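Side-chain contact in putative pyridoxal phosphate-dependent transferase (Clostridium difficile, PDB 4DQ6), which is a putative pyridoxal phosphate-dependent transferase of the class I and II aminotransferase family and binds pyridoxal-5'-phosphate: residues A[98-103]-A[122-127]. Residues are numbered along the deposited sequence; the frame is centred on the assembly and turned at random.
Sequences GVIPAI and PVYSPF. With PLP (pyridoxal-5'-phosphate), chain C.
I100 reaches from the first turn of helix 99-110 to Y124 and P126 through CD1. This methyl lies near the plane of the Y124 ring, 3.9 Å from CE2 at the ring edge, and also meets CB of P126 at 3.8 Å, where the two side chains cross at about a right angle. Placing CG1 anti to the carbonyl carbon (chi1 -62°) directs this branch toward P126, while CG2 lies anti to the backbone N. The Y124 ring is held between two groups: CD of P126 sits over the centre of one face, and C3 of PLP lies over the centre of the opposite face, with CZ of Y124 3.4 Å from C4 of PLP. An aromatic residue covering the PLP ring beside a helix N-terminus that holds the phosphate is an arrangement familiar from fold-type I PLP enzymes. Here G98 is the N-cap residue, and the two amides that follow grip separate phosphate oxygens almost straight on: V99 N donates to O1P of PLP at 2.9 Å and I100 N to O2P of PLP at 3.0 Å. The helix dipole probably adds to the hold on the anion. V99, with CG1 anti to its backbone N (chi1 169°), places that methyl 4.0 Å from C6 of PLP. At the subunit interface, I100 packs on D269 of the second subunit, whose Y65 also hydrogen-bonds PLP.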
ATOM      1  N   GLY A  98      -5.778  -2.975  -1.459  1.00 14.13           N
ATOM      2  CA  GLY A  98      -7.149  -3.124  -0.946  1.00 15.09           C
ATOM      3  C   GLY A  98      -8.226  -2.999  -2.000  1.00 15.18           C
ATOM      4  O   GLY A  98      -8.045  -2.463  -3.132  1.00 15.67           O
ATOM      5  N   VAL A  99      -9.410  -3.454  -1.628  1.00 15.19           N
ATOM      6  CA  VAL A  99     -10.546  -3.370  -2.529  1.00 15.00           C
ATOM      7  C   VAL A  99     -10.934  -1.947  -2.773  1.00 14.86           C
ATOM      8  O   VAL A  99     -11.157  -1.587  -3.932  1.00 13.78           O
ATOM      9  CB  VAL A  99     -11.722  -4.191  -1.975  1.00 16.09           C
ATOM     10  CG1 VAL A  99     -13.016  -3.905  -2.744  1.00 15.98           C
ATOM     11  CG2 VAL A  99     -11.343  -5.682  -2.040  1.00 15.97           C
ATOM     12  N   ILE A 100     -11.064  -1.131  -1.741  1.00 14.73           N
ATOM     13  CA  ILE A 100     -11.558   0.227  -1.988  1.00 15.87           C
ATOM     14  C   ILE A 100     -10.578   1.086  -2.801  1.00 15.59           C
ATOM     15  O   ILE A 100     -10.967   1.808  -3.713  1.00 16.61           O
ATOM     16  CB  ILE A 100     -11.981   0.897  -0.681  1.00 16.91           C
ATOM     17  CG1 ILE A 100     -13.132   0.086  -0.082  1.00 18.10           C
ATOM     18  CG2 ILE A 100     -12.391   2.355  -0.966  1.00 18.59           C
ATOM     19  CD1 ILE A 100     -14.400   0.016  -0.911  1.00 20.07           C
ATOM     20  N   PRO A 101      -9.253   0.950  -2.605  1.00 14.26           N
ATOM     21  CA  PRO A 101      -8.334   1.636  -3.478  1.00 14.46           C
ATOM     22  C   PRO A 101      -8.553   1.312  -4.953  1.00 14.55           C
ATOM     23  O   PRO A 101      -8.523   2.199  -5.809  1.00 14.98           O
ATOM     24  CB  PRO A 101      -6.984   1.103  -3.031  1.00 14.35           C
ATOM     25  CG  PRO A 101      -7.137   0.772  -1.588  1.00 15.21           C
ATOM     26  CD  PRO A 101      -8.586   0.415  -1.405  1.00 14.74           C
ATOM     27  N   ALA A 102      -8.729   0.020  -5.268  1.00 14.81           N
ATOM     28  CA  ALA A 102      -9.008  -0.415  -6.651  1.00 14.21           C
ATOM     29  C   ALA A 102     -10.270   0.233  -7.146  1.00 14.87           C
ATOM     30  O   ALA A 102     -10.302   0.745  -8.281  1.00 14.88           O
ATOM     31  CB  ALA A 102      -9.055  -1.967  -6.771  1.00 14.00           C
ATOM     32  N   ILE A 103     -11.345   0.154  -6.389  1.00 14.54           N
ATOM     33  CA  ILE A 103     -12.629   0.730  -6.806  1.00 14.37           C
ATOM     34  C   ILE A 103     -12.511   2.225  -7.037  1.00 15.04           C
ATOM     35  O   ILE A 103     -13.065   2.776  -8.003  1.00 14.90           O
ATOM     36  CB  ILE A 103     -13.711   0.356  -5.785  1.00 14.90           C
ATOM     37  CG1 ILE A 103     -13.955  -1.141  -5.826  1.00 14.20           C
ATOM     38  CG2 ILE A 103     -15.022   1.115  -6.075  1.00 14.60           C
ATOM     39  CD1 ILE A 103     -15.043  -1.671  -4.948  1.00 14.79           C
ATOM     40  N   PRO A 122     -28.993  -0.838   2.623  1.00 14.97           N
ATOM     41  CA  PRO A 122     -27.789  -0.536   3.419  1.00 15.14           C
ATOM     42  C   PRO A 122     -26.602  -1.334   2.930  1.00 14.91           C
ATOM     43  O   PRO A 122     -26.751  -2.545   2.633  1.00 15.69           O
ATOM     44  CB  PRO A 122     -28.230  -0.917   4.816  1.00 14.74           C
ATOM     45  CG  PRO A 122     -29.265  -2.008   4.618  1.00 14.50           C
ATOM     46  CD  PRO A 122     -29.995  -1.630   3.327  1.00 14.73           C
ATOM     47  N   VAL A 123     -25.411  -0.742   2.887  1.00 14.44           N
ATOM     48  CA  VAL A 123     -24.236  -1.422   2.422  1.00 14.76           C
ATOM     49  C   VAL A 123     -23.016  -0.794   3.090  1.00 15.18           C
ATOM     50  O   VAL A 123     -23.053   0.353   3.515  1.00 15.75           O
ATOM     51  CB  VAL A 123     -24.125  -1.443   0.865  1.00 15.55           C
ATOM     52  CG1 VAL A 123     -23.789  -0.034   0.344  1.00 15.09           C
ATOM     53  CG2 VAL A 123     -23.083  -2.431   0.346  1.00 14.92           C
ATOM     54  N   TYR A 124     -21.955  -1.586   3.112  1.00 14.46           N
ATOM     55  CA  TYR A 124     -20.554  -1.231   3.487  1.00 15.80           C
ATOM     56  C   TYR A 124     -20.319   0.246   3.163  1.00 16.66           C
ATOM     57  O   TYR A 124     -20.480   0.656   2.006  1.00 15.95           O
ATOM     58  CB  TYR A 124     -19.625  -2.115   2.702  1.00 17.01           C
ATOM     59  CG  TYR A 124     -18.167  -1.961   3.055  1.00 18.71           C
ATOM     60  CD1 TYR A 124     -17.739  -2.105   4.349  1.00 21.48           C
ATOM     61  CD2 TYR A 124     -17.222  -1.705   2.059  1.00 19.64           C
ATOM     62  CE1 TYR A 124     -16.419  -1.958   4.681  1.00 22.37           C
ATOM     63  CE2 TYR A 124     -15.859  -1.562   2.389  1.00 19.93           C
ATOM     64  CZ  TYR A 124     -15.494  -1.689   3.708  1.00 21.53           C
ATOM     65  OH  TYR A 124     -14.155  -1.569   4.131  1.00 25.95           O
ATOM     66  N   SER A 125     -19.996   1.046   4.180  1.00 16.65           N
ATOM     67  CA  SER A 125     -20.125   2.505   4.019  1.00 18.09           C
ATOM     68  C   SER A 125     -19.122   3.078   3.033  1.00 17.64           C
ATOM     69  O   SER A 125     -19.405   4.108   2.437  1.00 16.88           O
ATOM     70  CB  SER A 125     -20.045   3.212   5.336  1.00 20.13           C
ATOM     71  OG  SER A 125     -18.727   3.018   5.870  1.00 24.03           O
ATOM     72  N   PRO A 126     -17.952   2.465   2.850  1.00 16.23           N
ATOM     73  CA  PRO A 126     -17.039   3.018   1.844  1.00 17.23           C
ATOM     74  C   PRO A 126     -17.581   3.031   0.444  1.00 16.97           C
ATOM     75  O   PRO A 126     -17.065   3.808  -0.387  1.00 18.48           O
ATOM     76  CB  PRO A 126     -15.820   2.130   1.969  1.00 17.47           C
ATOM     77  CG  PRO A 126     -15.814   1.855   3.431  1.00 17.85           C
ATOM     78  CD  PRO A 126     -17.233   1.507   3.724  1.00 17.15           C
ATOM     79  N   PHE A 127     -18.592   2.220   0.142  1.00 18.23           N
ATOM     80  CA  PHE A 127     -19.282   2.297  -1.184  1.00 18.49           C
ATOM     81  C   PHE A 127     -19.861   3.707  -1.463  1.00 19.75           C
ATOM     82  O   PHE A 127     -19.796   4.213  -2.591  1.00 20.80           O
ATOM     83  CB  PHE A 127     -20.434   1.311  -1.265  1.00 20.54           C
ATOM     84  CG  PHE A 127     -20.056  -0.087  -1.706  1.00 19.55           C
ATOM     85  CD1 PHE A 127     -18.840  -0.647  -1.443  1.00 21.86           C
ATOM     86  CD2 PHE A 127     -21.022  -0.811  -2.391  1.00 20.11           C
ATOM     87  CE1 PHE A 127     -18.576  -1.949  -1.886  1.00 20.04           C
ATOM     88  CE2 PHE A 127     -20.781  -2.078  -2.854  1.00 19.85           C
ATOM     89  CZ  PHE A 127     -19.571  -2.671  -2.553  1.00 20.44           C
TER
HETATM   90  N1  PLP C 401     -15.461  -4.579   0.720  1.00 18.65           N
HETATM   91  C2  PLP C 401     -16.377  -5.035   1.636  1.00 17.65           C
HETATM   92  C2A PLP C 401     -17.806  -5.349   1.308  1.00 17.10           C
HETATM   93  C3  PLP C 401     -15.997  -5.260   3.012  1.00 20.79           C
HETATM   94  O3  PLP C 401     -16.883  -5.678   3.906  1.00 22.34           O
HETATM   95  C4  PLP C 401     -14.623  -4.995   3.410  1.00 20.20           C
HETATM   96  C4A PLP C 401     -14.179  -5.155   4.841  1.00 26.28           C
HETATM   97  C5  PLP C 401     -13.712  -4.523   2.379  1.00 21.50           C
HETATM   98  C6  PLP C 401     -14.177  -4.321   1.059  1.00 19.17           C
HETATM   99  C5A PLP C 401     -12.287  -4.279   2.768  1.00 23.90           C
HETATM  100  O4P PLP C 401     -11.817  -3.362   1.838  1.00 31.94           O
HETATM  101  P   PLP C 401     -10.216  -3.121   1.840  1.00 33.76           P
HETATM  102  O1P PLP C 401      -9.664  -4.307   1.129  1.00 22.43           O
HETATM  103  O2P PLP C 401     -10.156  -1.736   1.081  1.00 26.52           O
HETATM  104  O3P PLP C 401      -9.854  -3.142   3.357  1.00 30.25           O